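Local coordinates for chemotaxis signal transduction protein (Thermoanaerobacter tengcongensis, PDB 2QDL) that probably serves as a scaffold in bacterial chemotaxis, coupling chemoreceptors to the histidine kinase CheA, at residues I54-L66 with I83-I96. Sequence-based numbering, arbitrary orientation.
Sequences INLRGKIIPVIDL and IIIVEILGQKAGLI
The carbonyl oxygen of G94 is gripped by two groups of the neighbouring strand: I64 N donates to it at 2.8 Å, 167° at the hydrogen, and V63 CA adds a C-H...O contact at 3.3 Å. This is the parallel seam of a CheW-like β-barrel, where two β-hairpins, each closed by a type I' turn, join through strands 59-65 and 91-96. P62 O accepts from G94 N at 2.9 Å, and I64 O from I96 N, completing the ladder.

G94 brings the backbones close at V63, and a β-carbon on G94 would collide with I83 CG2. I61 uses this bare stretch: with CG2 anti to the backbone N (CG1 at chi1 -60°), that methyl lies 3.6 Å from G94 N, while CD1 extends past I85 CG2 to rest on the aliphatic chain of K92, 3.8 Å from its CD. Cutting I61 back to alanine removes CG2 and CD1, which is likely to open a gap beside G94 and leave the K92 methylenes freer to turn.

On the same face of the sheet, I54 and I83 meet methyl tip to methyl tip, CG2 against CD1; I54 CD1 meets I85 CD1 in the same way, and the L56 CD2 methyl touches the CG1 methylene of I85. V63 and I96 cross at about a right angle, with their CG1 atoms tightly packed at 3.5 Å. V35 of strand 33-36 also touches L56 and I83, continuing this apolar layer.

Past the seam D65 is the N-cap of helix 66-70, its OD1 accepting from K68 N. L66 CD1 lies against L95 CB on the opposite face of the sheet from V63. One water then bridges the two segments, donating to I96 O at 2.6 Å and weakly accepting from L66 N.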
ATOM      1  N   ILE A  54      -7.423 -13.927   0.497  1.00 12.32           N
ATOM      2  CA  ILE A  54      -6.996 -14.636   1.702  1.00 11.98           C
ATOM      3  C   ILE A  54      -8.180 -14.765   2.680  1.00 12.72           C
ATOM      4  O   ILE A  54      -9.115 -13.956   2.696  1.00 12.27           O
ATOM      5  CB  ILE A  54      -5.766 -13.969   2.400  1.00 11.93           C
ATOM      6  CG1 ILE A  54      -6.051 -12.493   2.745  1.00  9.09           C
ATOM      7  CG2 ILE A  54      -4.498 -14.143   1.537  1.00  9.25           C
ATOM      8  CD1 ILE A  54      -5.099 -11.921   3.783  1.00  6.89           C
ATOM      9  N   ASN A  55      -8.135 -15.821   3.471  1.00 13.38           N
ATOM     10  CA  ASN A  55      -9.100 -16.035   4.517  1.00 14.63           C
ATOM     11  C   ASN A  55      -8.431 -15.639   5.811  1.00 15.12           C
ATOM     12  O   ASN A  55      -7.581 -16.380   6.326  1.00 15.67           O
ATOM     13  CB  ASN A  55      -9.522 -17.506   4.569  1.00 14.74           C
ATOM     14  CG  ASN A  55     -10.363 -17.815   5.784  1.00 14.63           C
ATOM     15  OD1 ASN A  55     -10.790 -16.923   6.475  1.00 17.79           O
ATOM     16  ND2 ASN A  55     -10.602 -19.082   6.038  1.00 17.43           N
ATOM     17  N   LEU A  56      -8.772 -14.466   6.317  1.00 15.35           N
ATOM     18  CA  LEU A  56      -8.110 -13.978   7.524  1.00 16.18           C
ATOM     19  C   LEU A  56      -9.103 -13.980   8.668  1.00 16.65           C
ATOM     20  O   LEU A  56     -10.015 -13.181   8.670  1.00 16.37           O
ATOM     21  CB  LEU A  56      -7.515 -12.580   7.304  1.00 15.75           C
ATOM     22  CG  LEU A  56      -6.785 -11.988   8.509  1.00 16.24           C
ATOM     23  CD1 LEU A  56      -5.605 -12.870   8.912  1.00 17.08           C
ATOM     24  CD2 LEU A  56      -6.327 -10.558   8.246  1.00 16.17           C
ATOM     25  N   ARG A  57      -8.942 -14.923   9.598  1.00 18.11           N
ATOM     26  CA  ARG A  57      -9.859 -15.103  10.740  1.00 19.70           C
ATOM     27  C   ARG A  57     -11.339 -15.200  10.335  1.00 19.44           C
ATOM     28  O   ARG A  57     -12.205 -14.643  11.011  1.00 20.57           O
ATOM     29  CB  ARG A  57      -9.664 -13.978  11.781  1.00 19.80           C
ATOM     30  CG  ARG A  57      -8.301 -13.983  12.439  1.00 22.21           C
ATOM     31  CD  ARG A  57      -8.208 -12.943  13.598  1.00 24.27           C
ATOM     32  NE  ARG A  57      -8.057 -11.611  13.052  1.00 27.07           N
ATOM     33  CZ  ARG A  57      -6.899 -11.043  12.692  1.00 25.32           C
ATOM     34  NH1 ARG A  57      -5.745 -11.665  12.848  1.00 26.95           N
ATOM     35  NH2 ARG A  57      -6.911  -9.836  12.167  1.00 23.61           N
ATOM     36  N   GLY A  58     -11.623 -15.879   9.224  1.00 19.69           N
ATOM     37  CA  GLY A  58     -13.005 -16.096   8.776  1.00 18.04           C
ATOM     38  C   GLY A  58     -13.522 -15.040   7.821  1.00 18.46           C
ATOM     39  O   GLY A  58     -14.667 -15.117   7.377  1.00 16.52           O
ATOM     40  N   LYS A  59     -12.701 -14.030   7.517  1.00 18.43           N
ATOM     41  CA  LYS A  59     -13.106 -13.000   6.549  1.00 19.80           C
ATOM     42  C   LYS A  59     -12.364 -13.094   5.220  1.00 19.46           C
ATOM     43  O   LYS A  59     -11.147 -13.334   5.175  1.00 19.64           O
ATOM     44  CB  LYS A  59     -12.965 -11.564   7.083  1.00 20.00           C
ATOM     45  CG  LYS A  59     -13.236 -11.338   8.596  1.00 24.80           C
ATOM     46  CD  LYS A  59     -14.555 -11.931   9.161  1.00 28.56           C
ATOM     47  CE  LYS A  59     -15.803 -11.507   8.410  1.00 32.06           C
ATOM     48  NZ  LYS A  59     -16.998 -12.255   8.937  1.00 34.66           N
ATOM     49  N   ILE A  60     -13.124 -12.868   4.154  1.00 18.98           N
ATOM     50  CA  ILE A  60     -12.620 -12.833   2.792  1.00 18.73           C
ATOM     51  C   ILE A  60     -11.943 -11.482   2.552  1.00 17.30           C
ATOM     52  O   ILE A  60     -12.585 -10.441   2.651  1.00 17.72           O
ATOM     53  CB  ILE A  60     -13.773 -13.021   1.744  1.00 19.04           C
ATOM     54  CG1 ILE A  60     -14.269 -14.462   1.703  1.00 19.41           C
ATOM     55  CG2 ILE A  60     -13.322 -12.583   0.343  1.00 20.00           C
ATOM     56  CD1 ILE A  60     -13.131 -15.499   1.532  1.00 23.80           C
ATOM     57  N   ILE A  61     -10.652 -11.510   2.219  1.00 15.75           N
ATOM     58  CA  ILE A  61      -9.915 -10.273   1.953  1.00 13.78           C
ATOM     59  C   ILE A  61      -9.268 -10.323   0.570  1.00 13.34           C
ATOM     60  O   ILE A  61      -8.363 -11.138   0.335  1.00 12.72           O
ATOM     61  CB  ILE A  61      -8.842  -9.950   3.065  1.00 13.67           C
ATOM     62  CG1 ILE A  61      -9.538  -9.781   4.436  1.00 12.57           C
ATOM     63  CG2 ILE A  61      -8.012  -8.700   2.663  1.00 11.53           C
ATOM     64  CD1 ILE A  61      -8.637  -9.281   5.548  1.00 12.11           C
ATOM     65  N   PRO A  62      -9.720  -9.434  -0.343  1.00 12.70           N
ATOM     66  CA  PRO A  62      -9.088  -9.372  -1.653  1.00 12.51           C
ATOM     67  C   PRO A  62      -7.676  -8.761  -1.593  1.00 11.99           C
ATOM     68  O   PRO A  62      -7.465  -7.752  -0.935  1.00 12.66           O
ATOM     69  CB  PRO A  62     -10.056  -8.500  -2.471  1.00 12.24           C
ATOM     70  CG  PRO A  62     -10.679  -7.622  -1.480  1.00 12.77           C
ATOM     71  CD  PRO A  62     -10.829  -8.457  -0.223  1.00 12.37           C
ATOM     72  N   VAL A  63      -6.742  -9.389  -2.296  1.00 11.75           N
ATOM     73  CA  VAL A  63      -5.342  -9.009  -2.290  1.00 11.57           C
ATOM     74  C   VAL A  63      -4.904  -8.529  -3.670  1.00 11.77           C
ATOM     75  O   VAL A  63      -5.100  -9.190  -4.657  1.00 10.79           O
ATOM     76  CB  VAL A  63      -4.424 -10.159  -1.838  1.00 11.06           C
ATOM     77  CG1 VAL A  63      -2.990  -9.641  -1.682  1.00  9.74           C
ATOM     78  CG2 VAL A  63      -4.928 -10.754  -0.535  1.00 12.00           C
ATOM     79  N   ILE A  64      -4.325  -7.335  -3.704  1.00 13.07           N
ATOM     80  CA  ILE A  64      -3.814  -6.754  -4.937  1.00 13.09           C
ATOM     81  C   ILE A  64      -2.290  -6.893  -4.967  1.00 11.97           C
ATOM     82  O   ILE A  64      -1.596  -6.720  -3.944  1.00 10.66           O
ATOM     83  CB  ILE A  64      -4.262  -5.256  -5.073  1.00 13.60           C
ATOM     84  CG1 ILE A  64      -3.665  -4.585  -6.299  1.00 15.59           C
ATOM     85  CG2 ILE A  64      -3.807  -4.445  -3.900  1.00 15.92           C
ATOM     86  CD1 ILE A  64      -4.472  -3.365  -6.732  1.00 21.94           C
ATOM     87  N   ASP A  65      -1.792  -7.223  -6.154  1.00 10.96           N
ATOM     88  CA  ASP A  65      -0.384  -7.171  -6.449  1.00 10.86           C
ATOM     89  C   ASP A  65      -0.130  -5.775  -6.990  1.00 10.18           C
ATOM     90  O   ASP A  65      -0.574  -5.451  -8.093  1.00 11.46           O
ATOM     91  CB  ASP A  65       0.032  -8.296  -7.433  1.00 10.50           C
ATOM     92  CG  ASP A  65       1.549  -8.261  -7.764  1.00 12.35           C
ATOM     93  OD1 ASP A  65       2.083  -7.159  -8.034  1.00 13.45           O
ATOM     94  OD2 ASP A  65       2.193  -9.318  -7.788  1.00 11.84           O
ATOM     95  N   LEU A  66       0.526  -4.931  -6.179  1.00  9.32           N
ATOM     96  CA  LEU A  66       0.817  -3.521  -6.528  1.00  8.08           C
ATOM     97  C   LEU A  66       1.713  -3.357  -7.752  1.00  8.50           C
ATOM     98  O   LEU A  66       1.544  -2.411  -8.517  1.00  9.32           O
ATOM     99  CB  LEU A  66       1.431  -2.761  -5.333  1.00  7.20           C
ATOM    100  CG  LEU A  66       0.579  -2.650  -4.063  1.00  8.09           C
ATOM    101  CD1 LEU A  66       1.353  -1.913  -2.966  1.00  7.26           C
ATOM    102  CD2 LEU A  66      -0.771  -1.943  -4.346  1.00  6.85           C
ATOM    103  N   ILE A  83       1.685  -9.197   3.354  1.00 11.01           N
ATOM    104  CA  ILE A  83       0.437  -8.609   2.948  1.00 11.27           C
ATOM    105  C   ILE A  83       0.013  -7.596   3.986  1.00 10.26           C
ATOM    106  O   ILE A  83      -0.347  -7.950   5.114  1.00  8.75           O
ATOM    107  CB  ILE A  83      -0.714  -9.662   2.758  1.00 11.96           C
ATOM    108  CG1 ILE A  83      -0.332 -10.708   1.692  1.00 12.62           C
ATOM    109  CG2 ILE A  83      -2.017  -8.920   2.422  1.00 10.68           C
ATOM    110  CD1 ILE A  83      -1.234 -11.978   1.684  1.00  9.16           C
ATOM    111  N   ILE A  84       0.041  -6.335   3.573  1.00  9.75           N
ATOM    112  CA  ILE A  84      -0.408  -5.223   4.422  1.00 10.35           C
ATOM    113  C   ILE A  84      -1.910  -5.104   4.314  1.00 11.30           C
ATOM    114  O   ILE A  84      -2.456  -4.876   3.215  1.00 11.89           O
ATOM    115  CB  ILE A  84       0.228  -3.887   4.006  1.00  8.89           C
ATOM    116  CG1 ILE A  84       1.771  -4.013   4.007  1.00  9.44           C
ATOM    117  CG2 ILE A  84      -0.252  -2.770   4.901  1.00 11.48           C
ATOM    118  CD1 ILE A  84       2.484  -2.769   3.553  1.00  6.11           C
ATOM    119  N   ILE A  85      -2.573  -5.265   5.453  1.00 11.42           N
ATOM    120  CA  ILE A  85      -4.026  -5.120   5.521  1.00 11.71           C
ATOM    121  C   ILE A  85      -4.384  -3.663   5.722  1.00 11.67           C
ATOM    122  O   ILE A  85      -3.951  -3.012   6.683  1.00 11.83           O
ATOM    123  CB  ILE A  85      -4.663  -5.997   6.610  1.00 11.74           C
ATOM    124  CG1 ILE A  85      -4.146  -7.444   6.535  1.00 11.41           C
ATOM    125  CG2 ILE A  85      -6.230  -5.889   6.614  1.00 12.02           C
ATOM    126  CD1 ILE A  85      -4.395  -8.165   5.230  1.00  9.28           C
ATOM    127  N   VAL A  86      -5.162  -3.150   4.780  1.00 11.09           N
ATOM    128  CA  VAL A  86      -5.641  -1.777   4.827  1.00 11.26           C
ATOM    129  C   VAL A  86      -7.200  -1.781   4.761  1.00 12.50           C
ATOM    130  O   VAL A  86      -7.839  -2.836   4.741  1.00 11.51           O
ATOM    131  CB  VAL A  86      -5.003  -0.917   3.665  1.00 11.48           C
ATOM    132  CG1 VAL A  86      -3.460  -0.973   3.718  1.00  8.10           C
ATOM    133  CG2 VAL A  86      -5.523  -1.369   2.293  1.00 10.13           C
ATOM    134  N   GLU A  87      -7.791  -0.595   4.739  1.00 14.25           N
ATOM    135  CA  GLU A  87      -9.241  -0.442   4.635  1.00 16.56           C
ATOM    136  C   GLU A  87      -9.508   0.581   3.553  1.00 16.15           C
ATOM    137  O   GLU A  87      -8.926   1.640   3.565  1.00 16.69           O
ATOM    138  CB  GLU A  87      -9.836   0.028   5.959  1.00 16.85           C
ATOM    139  CG  GLU A  87     -11.318   0.245   5.885  1.00 21.96           C
ATOM    140  CD  GLU A  87     -11.881   0.953   7.121  1.00 27.24           C
ATOM    141  OE1 GLU A  87     -11.756   2.204   7.269  1.00 29.67           O
ATOM    142  OE2 GLU A  87     -12.471   0.235   7.937  1.00 29.78           O
ATOM    143  N   ILE A  88     -10.317   0.207   2.580  1.00 16.49           N
ATOM    144  CA  ILE A  88     -10.620   1.041   1.442  1.00 17.35           C
ATOM    145  C   ILE A  88     -12.136   1.039   1.354  1.00 18.71           C
ATOM    146  O   ILE A  88     -12.768  -0.026   1.222  1.00 18.35           O
ATOM    147  CB  ILE A  88     -10.009   0.493   0.130  1.00 17.49           C
ATOM    148  CG1 ILE A  88      -8.482   0.423   0.220  1.00 15.44           C
ATOM    149  CG2 ILE A  88     -10.445   1.336  -1.066  1.00 17.67           C
ATOM    150  CD1 ILE A  88      -7.876  -0.239  -0.977  1.00 15.00           C
ATOM    151  N   LEU A  89     -12.693   2.240   1.494  1.00 20.07           N
ATOM    152  CA  LEU A  89     -14.123   2.489   1.502  1.00 20.93           C
ATOM    153  C   LEU A  89     -14.817   1.585   2.515  1.00 20.82           C
ATOM    154  O   LEU A  89     -15.815   0.936   2.202  1.00 20.94           O
ATOM    155  CB  LEU A  89     -14.687   2.338   0.068  1.00 22.51           C
ATOM    156  CG  LEU A  89     -14.214   3.375  -0.964  1.00 23.14           C
ATOM    157  CD1 LEU A  89     -14.716   2.991  -2.319  1.00 24.74           C
ATOM    158  CD2 LEU A  89     -14.682   4.791  -0.601  1.00 25.72           C
ATOM    159  N   GLY A  90     -14.252   1.526   3.721  1.00 20.71           N
ATOM    160  CA  GLY A  90     -14.821   0.740   4.813  1.00 20.93           C
ATOM    161  C   GLY A  90     -14.729  -0.769   4.665  1.00 20.98           C
ATOM    162  O   GLY A  90     -15.352  -1.496   5.425  1.00 21.02           O
ATOM    163  N   GLN A  91     -13.961  -1.237   3.672  1.00 21.29           N
ATOM    164  CA  GLN A  91     -13.738  -2.663   3.418  1.00 20.82           C
ATOM    165  C   GLN A  91     -12.273  -3.032   3.585  1.00 19.64           C
ATOM    166  O   GLN A  91     -11.388  -2.253   3.205  1.00 19.31           O
ATOM    167  CB  GLN A  91     -14.166  -3.016   1.988  1.00 21.34           C
ATOM    168  CG  GLN A  91     -15.630  -2.653   1.678  1.00 25.56           C
ATOM    169  CD  GLN A  91     -16.590  -3.444   2.554  1.00 30.18           C
ATOM    170  OE1 GLN A  91     -16.386  -4.639   2.808  1.00 32.01           O
ATOM    171  NE2 GLN A  91     -17.628  -2.776   3.042  1.00 33.33           N
ATOM    172  N   LYS A  92     -12.012  -4.228   4.115  1.00 17.96           N
ATOM    173  CA  LYS A  92     -10.646  -4.734   4.231  1.00 17.33           C
ATOM    174  C   LYS A  92     -10.045  -5.149   2.876  1.00 15.81           C
ATOM    175  O   LYS A  92     -10.704  -5.795   2.056  1.00 14.76           O
ATOM    176  CB  LYS A  92     -10.564  -5.903   5.212  1.00 18.07           C
ATOM    177  CG  LYS A  92     -10.794  -5.519   6.665  1.00 22.28           C
ATOM    178  CD  LYS A  92     -10.028  -6.433   7.633  1.00 27.95           C
ATOM    179  CE  LYS A  92     -10.295  -6.082   9.117  1.00 33.69           C
ATOM    180  NZ  LYS A  92     -10.400  -4.594   9.389  1.00 36.73           N
ATOM    181  N   ALA A  93      -8.783  -4.774   2.663  1.00 14.15           N
ATOM    182  CA  ALA A  93      -8.048  -5.130   1.454  1.00 12.76           C
ATOM    183  C   ALA A  93      -6.609  -5.458   1.843  1.00 12.82           C
ATOM    184  O   ALA A  93      -6.144  -5.040   2.916  1.00 13.11           O
ATOM    185  CB  ALA A  93      -8.119  -3.981   0.429  1.00 12.57           C
ATOM    186  N   GLY A  94      -5.935  -6.257   1.009  1.00 12.39           N
ATOM    187  CA  GLY A  94      -4.549  -6.638   1.215  1.00 10.37           C
ATOM    188  C   GLY A  94      -3.678  -6.147   0.066  1.00 10.39           C
ATOM    189  O   GLY A  94      -4.060  -6.225  -1.110  1.00  9.47           O
ATOM    190  N   LEU A  95      -2.515  -5.608   0.409  1.00  9.95           N
ATOM    191  CA  LEU A  95      -1.546  -5.137  -0.584  1.00  9.64           C
ATOM    192  C   LEU A  95      -0.273  -5.955  -0.390  1.00  9.82           C
ATOM    193  O   LEU A  95       0.277  -6.004   0.722  1.00  8.95           O
ATOM    194  CB  LEU A  95      -1.249  -3.641  -0.400  1.00  9.55           C
ATOM    195  CG  LEU A  95      -2.401  -2.641  -0.162  1.00  9.97           C
ATOM    196  CD1 LEU A  95      -1.847  -1.244  -0.058  1.00  9.44           C
ATOM    197  CD2 LEU A  95      -3.401  -2.684  -1.281  1.00 13.39           C
ATOM    198  N   ILE A  96       0.169  -6.607  -1.472  1.00  9.66           N
ATOM    199  CA  ILE A  96       1.427  -7.355  -1.475  1.00  9.67           C
ATOM    200  C   ILE A  96       2.588  -6.383  -1.536  1.00 10.17           C
ATOM    201  O   ILE A  96       2.590  -5.427  -2.315  1.00  9.85           O
ATOM    202  CB  ILE A  96       1.496  -8.381  -2.656  1.00  9.98           C
ATOM    203  CG1 ILE A  96       0.377  -9.413  -2.530  1.00  8.58           C
ATOM    204  CG2 ILE A  96       2.887  -9.088  -2.743  1.00  8.93           C
ATOM    205  CD1 ILE A  96       0.132 -10.173  -3.804  1.00  8.48           C
TER
HETATM  206  O   HOH W   1       2.854  -5.781  -4.851  1.00 10.59           O